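Glutamine amido transferase (Methylobacillus flagellatus, PDB 3M3P) belongs to the glutamine amidotransferase family of proteins. Local coordinates at residues 117-122 / 153-158; 126-131 / 226-231; 142-147 / 162-167. One frame throughout, in Å; residues are numbered along the deposited sequence. Where two conformers were deposited one is given.

Contact 1: 117-122 / 153-158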
loop_
_atom_site.group_PDB
_atom_site.type_symbol
_atom_site.label_atom_id
_atom_site.label_comp_id
_atom_site.label_asym_id
_atom_site.label_seq_id
_atom_site.Cartn_x
_atom_site.Cartn_y
_atom_site.Cartn_z
ATOM N N TRP A 117 13.797 -8.390 3.543
ATOM C CA TRP A 117 14.060 -8.936 4.893
ATOM C C TRP A 117 13.380 -8.086 5.915
ATOM O O TRP A 117 13.621 -6.875 5.976
ATOM C CB TRP A 117 15.585 -9.007 5.150
ATOM C CG TRP A 117 16.242 -9.912 4.183
ATOM C CD1 TRP A 117 16.391 -11.261 4.308
ATOM C CD2 TRP A 117 16.736 -9.564 2.915
ATOM N NE1 TRP A 117 16.988 -11.775 3.169
ATOM C CE2 TRP A 117 17.232 -10.752 2.313
ATOM C CE3 TRP A 117 16.843 -8.375 2.237
ATOM C CZ2 TRP A 117 17.819 -10.748 1.024
ATOM C CZ3 TRP A 117 17.427 -8.375 0.933
ATOM C CH2 TRP A 117 17.881 -9.562 0.374
ATOM N N PRO A 118 12.550 -8.707 6.779
ATOM C CA PRO A 118 12.020 -7.971 7.911
ATOM C C PRO A 118 13.166 -7.424 8.763
ATOM O O PRO A 118 14.164 -8.106 8.951
ATOM C CB PRO A 118 11.185 -9.035 8.663
ATOM C CG PRO A 118 10.754 -10.000 7.594
ATOM C CD PRO A 118 11.926 -10.040 6.653
ATOM N N GLN A 119 12.960 -6.265 9.375
ATOM C CA GLN A 119 13.814 -5.827 10.448
ATOM C C GLN A 119 13.570 -6.693 11.659
ATOM O O GLN A 119 12.453 -7.214 11.830
ATOM C CB GLN A 119 13.533 -4.358 10.780
ATOM C CG GLN A 119 13.995 -3.355 9.700
ATOM C CD GLN A 119 15.449 -3.288 9.490
ATOM O OE1 GLN A 119 15.860 -3.571 8.402
ATOM N NE2 GLN A 119 16.250 -2.808 10.468
ATOM N N HIS A 120 14.612 -6.899 12.447
ATOM C CA HIS A 120 14.519 -7.798 13.615
ATOM C C HIS A 120 13.945 -7.074 14.808
ATOM O O HIS A 120 14.671 -6.805 15.780
ATOM C CB HIS A 120 15.885 -8.389 13.859
ATOM C CG HIS A 120 16.326 -9.306 12.776
ATOM N ND1 HIS A 120 17.471 -10.066 12.862
ATOM C CD2 HIS A 120 15.765 -9.603 11.583
ATOM C CE1 HIS A 120 17.591 -10.781 11.757
ATOM N NE2 HIS A 120 16.557 -10.544 10.978
ATOM N N VAL A 121 12.654 -6.772 14.689
ATOM C CA VAL A 121 11.862 -6.078 15.681
ATOM C C VAL A 121 10.545 -6.843 15.879
ATOM O O VAL A 121 10.059 -7.485 14.965
ATOM C CB VAL A 121 11.649 -4.585 15.317
ATOM C CG1 VAL A 121 13.022 -3.852 15.322
ATOM C CG2 VAL A 121 10.892 -4.376 14.009
ATOM N N PRO A 122 9.997 -6.775 17.085
ATOM C CA PRO A 122 8.812 -7.556 17.349
ATOM C C PRO A 122 7.637 -7.102 16.488
ATOM O O PRO A 122 6.793 -7.917 16.101
ATOM C CB PRO A 122 8.553 -7.342 18.846
ATOM C CG PRO A 122 9.341 -6.159 19.283
ATOM C CD PRO A 122 10.529 -6.117 18.301
ATOM N N ILE A 153 9.991 -1.777 9.583
ATOM C CA ILE A 153 9.844 -3.227 9.709
ATOM C C ILE A 153 10.301 -4.080 8.522
ATOM O O ILE A 153 10.276 -5.300 8.628
ATOM C CB ILE A 153 8.395 -3.593 10.040
ATOM C CG1 ILE A 153 7.399 -3.225 8.947
ATOM C CG2 ILE A 153 7.873 -3.038 11.438
ATOM C CD1 ILE A 153 6.014 -3.908 9.109
ATOM N N LEU A 154 10.721 -3.486 7.411
ATOM C CA LEU A 154 11.026 -4.249 6.187
ATOM C C LEU A 154 11.926 -3.456 5.293
ATOM O O LEU A 154 11.754 -2.245 5.141
ATOM C CB LEU A 154 9.729 -4.636 5.505
ATOM C CG LEU A 154 9.728 -5.509 4.305
ATOM C CD1 LEU A 154 10.253 -6.929 4.629
ATOM C CD2 LEU A 154 8.256 -5.592 3.700
ATOM N N ARG A 155 12.930 -4.138 4.711
ATOM C CA ARG A 155 13.913 -3.554 3.798
ATOM C C ARG A 155 14.230 -4.446 2.613
ATOM O O ARG A 155 14.159 -5.650 2.698
ATOM C CB ARG A 155 15.240 -3.248 4.539
ATOM C CG ARG A 155 15.910 -4.454 5.192
ATOM C CD ARG A 155 17.279 -4.123 5.668
ATOM N NE ARG A 155 18.143 -4.374 4.552
ATOM C CZ ARG A 155 18.631 -5.557 4.218
ATOM N NH1 ARG A 155 19.330 -5.698 3.067
ATOM N NH2 ARG A 155 18.374 -6.598 4.967
ATOM N N SER A 156 14.654 -3.822 1.517
ATOM C CA SER A 156 15.291 -4.529 0.380
ATOM C C SER A 156 16.642 -3.904 0.119
ATOM O O SER A 156 16.952 -2.835 0.601
ATOM C CB SER A 156 14.400 -4.461 -0.873
ATOM O OG SER A 156 14.466 -3.127 -1.361
ATOM N N GLU A 157 17.449 -4.535 -0.752
ATOM C CA GLU A 157 18.767 -4.006 -1.045
ATOM C C GLU A 157 18.721 -2.602 -1.599
ATOM O O GLU A 157 19.459 -1.726 -1.141
ATOM C CB GLU A 157 19.500 -4.902 -2.067
ATOM C CG GLU A 157 20.844 -4.340 -2.461
ATOM C CD GLU A 157 21.658 -5.243 -3.368
ATOM O OE1 GLU A 157 21.146 -6.296 -3.807
ATOM O OE2 GLU A 157 22.824 -4.803 -3.579
ATOM N N HIS A 158 17.829 -2.336 -2.540
ATOM C CA HIS A 158 17.787 -1.049 -3.216
ATOM C C HIS A 158 16.749 -0.062 -2.682
ATOM O O HIS A 158 16.609 1.042 -3.194
ATOM C CB HIS A 158 17.543 -1.299 -4.715
ATOM C CG HIS A 158 18.641 -2.049 -5.359
ATOM N ND1 HIS A 158 19.863 -1.476 -5.557
ATOM C CD2 HIS A 158 18.719 -3.330 -5.777
ATOM C CE1 HIS A 158 20.665 -2.380 -6.095
ATOM N NE2 HIS A 158 19.991 -3.505 -6.249
HETATM O O HOH W 1 16.872 -7.241 7.663
#
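The indole of Trp117 and the guanidinium of Arg155 lie almost parallel, with their planes only 7° apart. Arg155 NH2 comes to 3.6 Å from Trp117 CE3. The Arg155 chain bends sharply at its third torsion (chi3 -88°), and this brings the guanidinium obliquely to the CE3 and CZ3 side of the indole, with NH2 also near CB. Gln119 crosses the same arginine at about a right angle. Its OE1 touches the aliphatic part, 3.1 Å from Arg155 CD, and its amide stands nearly upright to the guanidinium, at 85°. A water joins the arginine to the opposite backbone. It donates to Pro118 O at 3.1 Å and accepts from Arg155 NH2 at 3.2 Å, in the plane of the guanidinium.

The backbones form an antiparallel pairing. Trp117 and Arg155 are a hydrogen-bonded pair, with Trp117 N to Arg155 O at 2.9 Å and Arg155 N to Trp117 O at 3.1 Å. Pro118 and Leu154 follow as a non-hydrogen-bonded pair, so the missing N-H of the proline costs no bond to this strand. Gln119 N then donates to Ile153 O at 2.9 Å, beyond the last bridge. Trp117 and Arg155 share one face of the sheet. Pro118 and Leu154 share the other, where Pro118 CD lies 4.1 Å from Leu154 CD1, the two side chains side by side. Past Gln119 the chain makes an inverse gamma turn centred on His120, and Val121 takes the N-cap position of the next helix.

Strand 150-156 lies in the mixed sheet between strands 113-118 and 161-166. Ile153 and Leu154 carry its backbone bonds to Ala163 and Gln162. Helix 122-128 packs on Pro118 and Ile153 through Ala124.

Contact 2: 126-131 / 226-231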
loop_
_atom_site.group_PDB
_atom_site.type_symbol
_atom_site.label_atom_id
_atom_site.label_comp_id
_atom_site.label_asym_id
_atom_site.label_seq_id
_atom_site.Cartn_x
_atom_site.Cartn_y
_atom_site.Cartn_z
ATOM N N GLU A 126 4.830 -9.353 14.361
ATOM C CA GLU A 126 3.373 -9.147 14.568
ATOM C C GLU A 126 2.634 -8.880 13.268
ATOM O O GLU A 126 1.587 -9.519 13.004
ATOM C CB GLU A 126 3.158 -7.993 15.541
ATOM C CG GLU A 126 1.684 -7.713 15.825
ATOM C CD GLU A 126 1.384 -6.727 16.914
ATOM O OE1 GLU A 126 2.311 -6.304 17.643
ATOM O OE2 GLU A 126 0.162 -6.402 17.072
ATOM N N TRP A 127 3.148 -7.948 12.469
ATOM C CA TRP A 127 2.450 -7.500 11.270
ATOM C C TRP A 127 2.736 -8.356 10.047
ATOM O O TRP A 127 1.813 -8.601 9.282
ATOM C CB TRP A 127 2.787 -6.038 10.997
ATOM C CG TRP A 127 2.070 -5.102 11.921
ATOM C CD1 TRP A 127 2.471 -4.739 13.144
ATOM C CD2 TRP A 127 0.805 -4.480 11.690
ATOM N NE1 TRP A 127 1.511 -3.928 13.745
ATOM C CE2 TRP A 127 0.494 -3.743 12.848
ATOM C CE3 TRP A 127 -0.108 -4.474 10.622
ATOM C CZ2 TRP A 127 -0.675 -2.958 12.951
ATOM C CZ3 TRP A 127 -1.247 -3.698 10.728
ATOM C CH2 TRP A 127 -1.515 -2.955 11.876
ATOM N N LEU A 128 3.964 -8.863 9.878
ATOM C CA LEU A 128 4.338 -9.656 8.670
ATOM C C LEU A 128 4.270 -11.165 8.929
ATOM O O LEU A 128 4.204 -11.937 7.952
ATOM C CB LEU A 128 5.742 -9.288 8.220
ATOM C CG LEU A 128 5.994 -7.810 7.981
ATOM C CD1 LEU A 128 7.452 -7.588 7.613
ATOM C CD2 LEU A 128 5.019 -7.248 6.921
ATOM N N GLY A 129 4.308 -11.593 10.181
ATOM C CA GLY A 129 4.159 -13.009 10.505
ATOM C C GLY A 129 5.458 -13.766 10.733
ATOM O O GLY A 129 5.456 -14.942 11.123
ATOM N N THR A 130 6.602 -13.126 10.462
ATOM C CA THR A 130 7.864 -13.871 10.383
ATOM C C THR A 130 9.006 -12.832 10.330
ATOM O O THR A 130 8.796 -11.664 10.010
ATOM C CB THR A 130 7.926 -14.726 9.069
ATOM O OG1 THR A 130 9.076 -15.593 9.082
ATOM C CG2 THR A 130 7.917 -13.909 7.859
ATOM N N TRP A 131 10.222 -13.314 10.589
ATOM C CA TRP A 131 11.436 -12.611 10.187
ATOM C C TRP A 131 12.120 -13.241 8.971
ATOM O O TRP A 131 13.182 -12.767 8.590
ATOM C CB TRP A 131 12.489 -12.479 11.318
ATOM C CG TRP A 131 12.137 -11.562 12.466
ATOM C CD1 TRP A 131 11.029 -10.789 12.604
ATOM C CD2 TRP A 131 12.908 -11.350 13.644
ATOM N NE1 TRP A 131 11.042 -10.096 13.801
ATOM C CE2 TRP A 131 12.204 -10.443 14.462
ATOM C CE3 TRP A 131 14.155 -11.808 14.060
ATOM C CZ2 TRP A 131 12.703 -10.020 15.685
ATOM C CZ3 TRP A 131 14.655 -11.385 15.236
ATOM C CH2 TRP A 131 13.948 -10.490 16.041
ATOM N N ASN A 226 -0.105 -13.657 -1.597
ATOM C CA ASN A 226 -1.493 -13.557 -1.074
ATOM C C ASN A 226 -1.535 -14.020 0.365
ATOM O O ASN A 226 -2.216 -13.412 1.203
ATOM C CB ASN A 226 -2.517 -14.342 -1.901
ATOM C CG ASN A 226 -2.834 -13.727 -3.275
ATOM O OD1 ASN A 226 -2.607 -12.500 -3.607
ATOM N ND2 ASN A 226 -3.403 -14.551 -4.079
ATOM N N ARG A 227 -0.828 -15.072 0.677
ATOM C CA ARG A 227 -0.929 -15.657 2.056
ATOM C C ARG A 227 -0.394 -14.718 3.099
ATOM O O ARG A 227 -1.061 -14.570 4.139
ATOM C CB ARG A 227 -0.284 -17.015 2.108
ATOM C CG ARG A 227 -1.066 -18.076 1.259
ATOM C CD ARG A 227 -2.671 -18.232 1.575
ATOM N NE ARG A 227 -3.659 -17.357 0.869
ATOM C CZ ARG A 227 -4.031 -17.478 -0.415
ATOM N NH1 ARG A 227 -4.982 -16.661 -0.902
ATOM N NH2 ARG A 227 -3.465 -18.394 -1.213
ATOM N N TRP A 228 0.769 -14.098 2.930
ATOM C CA TRP A 228 1.252 -13.179 3.960
ATOM C C TRP A 228 0.580 -11.806 3.856
ATOM O O TRP A 228 0.406 -11.162 4.877
ATOM C CB TRP A 228 2.807 -13.117 4.041
ATOM C CG TRP A 228 3.536 -12.439 2.915
ATOM C CD1 TRP A 228 4.036 -13.006 1.791
ATOM C CD2 TRP A 228 3.861 -11.043 2.822
ATOM N NE1 TRP A 228 4.660 -12.078 1.018
ATOM C CE2 TRP A 228 4.568 -10.852 1.611
ATOM C CE3 TRP A 228 3.635 -9.923 3.643
ATOM C CZ2 TRP A 228 5.036 -9.599 1.207
ATOM C CZ3 TRP A 228 4.101 -8.669 3.228
ATOM C CH2 TRP A 228 4.778 -8.518 2.021
ATOM N N ALA A 229 0.124 -11.393 2.699
ATOM C CA ALA A 229 -0.711 -10.214 2.616
ATOM C C ALA A 229 -1.940 -10.384 3.449
ATOM O O ALA A 229 -2.362 -9.445 4.122
ATOM C CB ALA A 229 -1.089 -9.905 1.120
ATOM N N GLU A 230 -2.546 -11.567 3.407
ATOM C CA GLU A 230 -3.729 -11.823 4.211
ATOM C C GLU A 230 -3.393 -11.740 5.702
ATOM O O GLU A 230 -4.244 -11.319 6.509
ATOM C CB GLU A 230 -4.330 -13.186 3.871
ATOM C CG GLU A 230 -5.085 -13.143 2.540
ATOM C CD GLU A 230 -5.371 -14.514 1.958
ATOM O OE1 GLU A 230 -4.968 -15.544 2.560
ATOM O OE2 GLU A 230 -5.979 -14.554 0.848
ATOM N N HIS A 231 -2.179 -12.169 6.121
ATOM C CA HIS A 231 -1.774 -11.993 7.505
ATOM C C HIS A 231 -1.751 -10.481 7.870
ATOM O O HIS A 231 -2.255 -10.073 8.906
ATOM C CB HIS A 231 -0.361 -12.581 7.702
ATOM C CG HIS A 231 0.118 -12.520 9.108
ATOM N ND1 HIS A 231 0.690 -11.397 9.686
ATOM C CD2 HIS A 231 0.094 -13.475 10.071
ATOM C CE1 HIS A 231 0.951 -11.665 10.954
ATOM N NE2 HIS A 231 0.634 -12.926 11.197
#
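His231 reaches from helix 218-237 to the C-terminal end of helix 122-128 and donates from ND1 to Trp127 O at 3.0 Å. The N-H...O angle is 148°. The acceptor lies in the plane of the imidazole, but the nitrogen stands well above the plane of the carbonyl, 65° out of it. Beside this bond, His231 CE1 sits 3.0 Å from Glu126 O, also near the ring plane. One ring edge therefore faces two successive carbonyl oxygens. Gly129 lies over a face of the same ring, in a CH-pi contact with its CA 3.7 Å from the ring centroid. The imidazole swings out to this place with CG anti to the backbone N of His231 (chi1 -177°).

A lighter apolar contact lies alongside. Leu128 CD2 is 4.1 Å from Trp228 CZ3, and the two side chains run side by side.

Around these groups lie further contacts. Gly129 leaves the helix with a positive phi, and having no side chain it can bring its backbone close to the imidazole. Leu128 also packs on Val232 and on Phe173 of strand 170-173. The Trp228 indole rests on Leu134 and Leu136 of strand 134-140. Glu126 makes a salt bridge with Arg235, a second polar tie between the two helices.

The contact is thus a helix-to-helix join. A histidine of one helix donates to a carbonyl in the last turn of another, next to the positive-phi glycine that ends it. The donor role of ND1 means that this nitrogen carries a hydrogen. The two carbonyl oxygens, at the negative end of the helix dipole, would probably stabilise a positive charge on the ring, but the geometry does not decide whether it carries one.

Contact 3: 142-147 / 162-167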
loop_
_atom_site.group_PDB
_atom_site.type_symbol
_atom_site.label_atom_id
_atom_site.label_comp_id
_atom_site.label_asym_id
_atom_site.label_seq_id
_atom_site.Cartn_x
_atom_site.Cartn_y
_atom_site.Cartn_z
ATOM N N GLN A 142 10.386 6.141 -6.435
ATOM C CA GLN A 142 10.653 7.004 -5.267
ATOM C C GLN A 142 10.548 6.196 -3.988
ATOM O O GLN A 142 10.091 5.052 -3.973
ATOM C CB GLN A 142 9.716 8.233 -5.269
ATOM C CG GLN A 142 9.805 9.025 -6.539
ATOM C CD GLN A 142 9.191 10.396 -6.410
ATOM O OE1 GLN A 142 8.032 10.497 -5.973
ATOM N NE2 GLN A 142 9.916 11.465 -6.780
ATOM N N THR A 143 10.893 6.843 -2.884
ATOM C CA THR A 143 10.930 6.209 -1.583
ATOM C C THR A 143 10.497 7.173 -0.503
ATOM O O THR A 143 10.798 8.380 -0.603
ATOM C CB THR A 143 12.375 5.643 -1.256
ATOM O OG1 THR A 143 12.400 5.068 0.052
ATOM C CG2 THR A 143 13.453 6.688 -1.389
ATOM N N PHE A 144 9.780 6.670 0.530
ATOM C CA PHE A 144 9.478 7.464 1.723
ATOM C C PHE A 144 10.574 7.351 2.757
ATOM O O PHE A 144 11.184 6.272 2.899
ATOM C CB PHE A 144 8.127 7.109 2.350
ATOM C CG PHE A 144 7.857 5.633 2.551
ATOM C CD1 PHE A 144 8.504 4.908 3.543
ATOM C CD2 PHE A 144 6.947 4.943 1.739
ATOM C CE1 PHE A 144 8.248 3.527 3.690
ATOM C CE2 PHE A 144 6.693 3.582 1.927
ATOM C CZ PHE A 144 7.338 2.881 2.904
ATOM N N SER A 145 10.810 8.442 3.495
ATOM C CA SER A 145 11.484 8.319 4.789
ATOM C C SER A 145 10.529 7.717 5.803
ATOM O O SER A 145 9.309 7.754 5.653
ATOM C CB SER A 145 11.968 9.663 5.283
ATOM O OG SER A 145 10.947 10.548 5.535
ATOM N N ILE A 146 11.105 7.125 6.851
ATOM C CA ILE A 146 10.301 6.577 7.925
ATOM C C ILE A 146 9.672 7.771 8.695
ATOM O O ILE A 146 10.391 8.631 9.197
ATOM C CB ILE A 146 11.141 5.705 8.889
ATOM C CG1 ILE A 146 11.844 4.552 8.130
ATOM C CG2 ILE A 146 10.281 5.087 10.012
ATOM C CD1 ILE A 146 10.892 3.621 7.393
ATOM N N PRO A 147 8.328 7.855 8.793
ATOM C CA PRO A 147 7.768 9.023 9.434
ATOM C C PRO A 147 8.061 9.025 10.938
ATOM O O PRO A 147 8.281 7.972 11.553
ATOM C CB PRO A 147 6.279 8.888 9.205
ATOM C CG PRO A 147 6.055 7.515 8.723
ATOM C CD PRO A 147 7.288 6.945 8.232
ATOM N N GLN A 162 10.943 -0.301 3.007
ATOM C CA GLN A 162 9.834 -1.038 2.445
ATOM C C GLN A 162 8.529 -0.954 3.231
ATOM O O GLN A 162 7.438 -0.996 2.622
ATOM C CB GLN A 162 10.157 -2.506 2.148
ATOM C CG GLN A 162 11.240 -2.701 1.144
ATOM C CD GLN A 162 10.794 -2.413 -0.262
ATOM O OE1 GLN A 162 9.603 -2.318 -0.548
ATOM N NE2 GLN A 162 11.742 -2.374 -1.151
ATOM N N ALA A 163 8.557 -0.888 4.547
ATOM C CA ALA A 163 7.305 -0.842 5.352
ATOM C C ALA A 163 7.631 -0.265 6.703
ATOM O O ALA A 163 8.768 -0.372 7.240
ATOM C CB ALA A 163 6.635 -2.204 5.444
ATOM N N TYR A 164 6.644 0.350 7.302
ATOM C CA TYR A 164 6.716 0.848 8.668
ATOM C C TYR A 164 5.331 0.691 9.285
ATOM O O TYR A 164 4.323 0.652 8.564
ATOM C CB TYR A 164 7.154 2.343 8.716
ATOM C CG TYR A 164 6.239 3.236 7.937
ATOM C CD1 TYR A 164 5.021 3.725 8.482
ATOM C CD2 TYR A 164 6.501 3.506 6.602
ATOM C CE1 TYR A 164 4.137 4.428 7.695
ATOM C CE2 TYR A 164 5.621 4.246 5.813
ATOM C CZ TYR A 164 4.457 4.691 6.362
ATOM O OH TYR A 164 3.526 5.383 5.601
ATOM N N VAL A 165 5.269 0.699 10.616
ATOM C CA VAL A 165 4.012 0.721 11.366
ATOM C C VAL A 165 4.010 1.879 12.322
ATOM O O VAL A 165 5.047 2.229 12.903
ATOM C CB VAL A 165 3.682 -0.629 12.108
ATOM C CG1 VAL A 165 3.250 -1.755 11.108
ATOM C CG2 VAL A 165 4.840 -1.079 13.040
ATOM N N LEU A 166 2.868 2.508 12.480
ATOM C CA LEU A 166 2.680 3.675 13.349
ATOM C C LEU A 166 1.588 3.431 14.349
ATOM O O LEU A 166 0.473 3.050 13.987
ATOM C CB LEU A 166 2.383 4.908 12.531
ATOM C CG LEU A 166 2.185 6.225 13.238
ATOM C CD1 LEU A 166 3.453 6.655 14.002
ATOM C CD2 LEU A 166 1.685 7.266 12.226
ATOM N N ASP A 167 1.904 3.631 15.629
ATOM C CA ASP A 167 0.891 3.642 16.728
ATOM C C ASP A 167 0.162 2.256 16.810
ATOM O O ASP A 167 -1.001 2.226 17.253
ATOM C CB ASP A 167 -0.175 4.769 16.562
ATOM C CG ASP A 167 0.413 6.170 16.613
ATOM O OD1 ASP A 167 1.453 6.285 17.284
ATOM O OD2 ASP A 167 -0.205 7.144 16.062
#
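The chain from Phe144 to Pro147 runs alongside that from Gln162 to Tyr164, their directions 14° apart, with no hydrogen bond across. Side chains make most of the contact, around a T-shaped aromatic pair in the buried interior of this glutamine amidotransferase domain. Tyr164 points its edge at a face of Phe144. The planes stand at 89° and the centroids are 5.0 Å apart. The approach is off centre, and the closest atoms are Phe144 CE1 and Tyr164 CD2, at 3.4 Å. The first torsion of Tyr164 (chi1 58°) sets CG between its backbone N and carbonyl carbon and carries the ring across to the other segment. At the rim of the phenyl ring, Phe144 CZ meets Gln162 O at 3.9 Å.

Pro147 takes a face of the tyrosine. The two side chains cross at about a right angle, with Pro147 CG 3.8 Å from Tyr164 CE1. Ile146 fills in nearer the backbone, its CD1 4.2 Å from Tyr164 CB. Helix 90-98 packs against both aromatic rings through Ala96. The start of that helix belongs to a turn consistent with a nucleophile elbow, which the tyrosine side chain nears without touching. The phenol is fixed at its far end by a hydrogen bond between Tyr164 OH and Gly92 O. Over its ring, in a CH-pi contact, Pro147 CD sits 3.7 Å from the centroid, almost straight above it.

How the contacts relate
The three contacts interlock along the chain. The segments of contact 1 alternate with those of contact 2 and with those of contact 3, and contact 3 is nested inside the loop that contact 2 closes. Contacts 1 and 3 have centres about 11 Å apart and meet in one mixed sheet, where strands 150-156 and 161-166 are neighbours. Contact 2 lies about 13 Å from contact 1, centre to centre, and helix 122-128 directly follows strand 113-118. Contacts 2 and 3 are about 17 Å apart between centres, yet Trp127 packs on Val165. Together they tie the late helix 218-237 to helix 122-128, that helix to the sheet, and the sheet to helix 90-98.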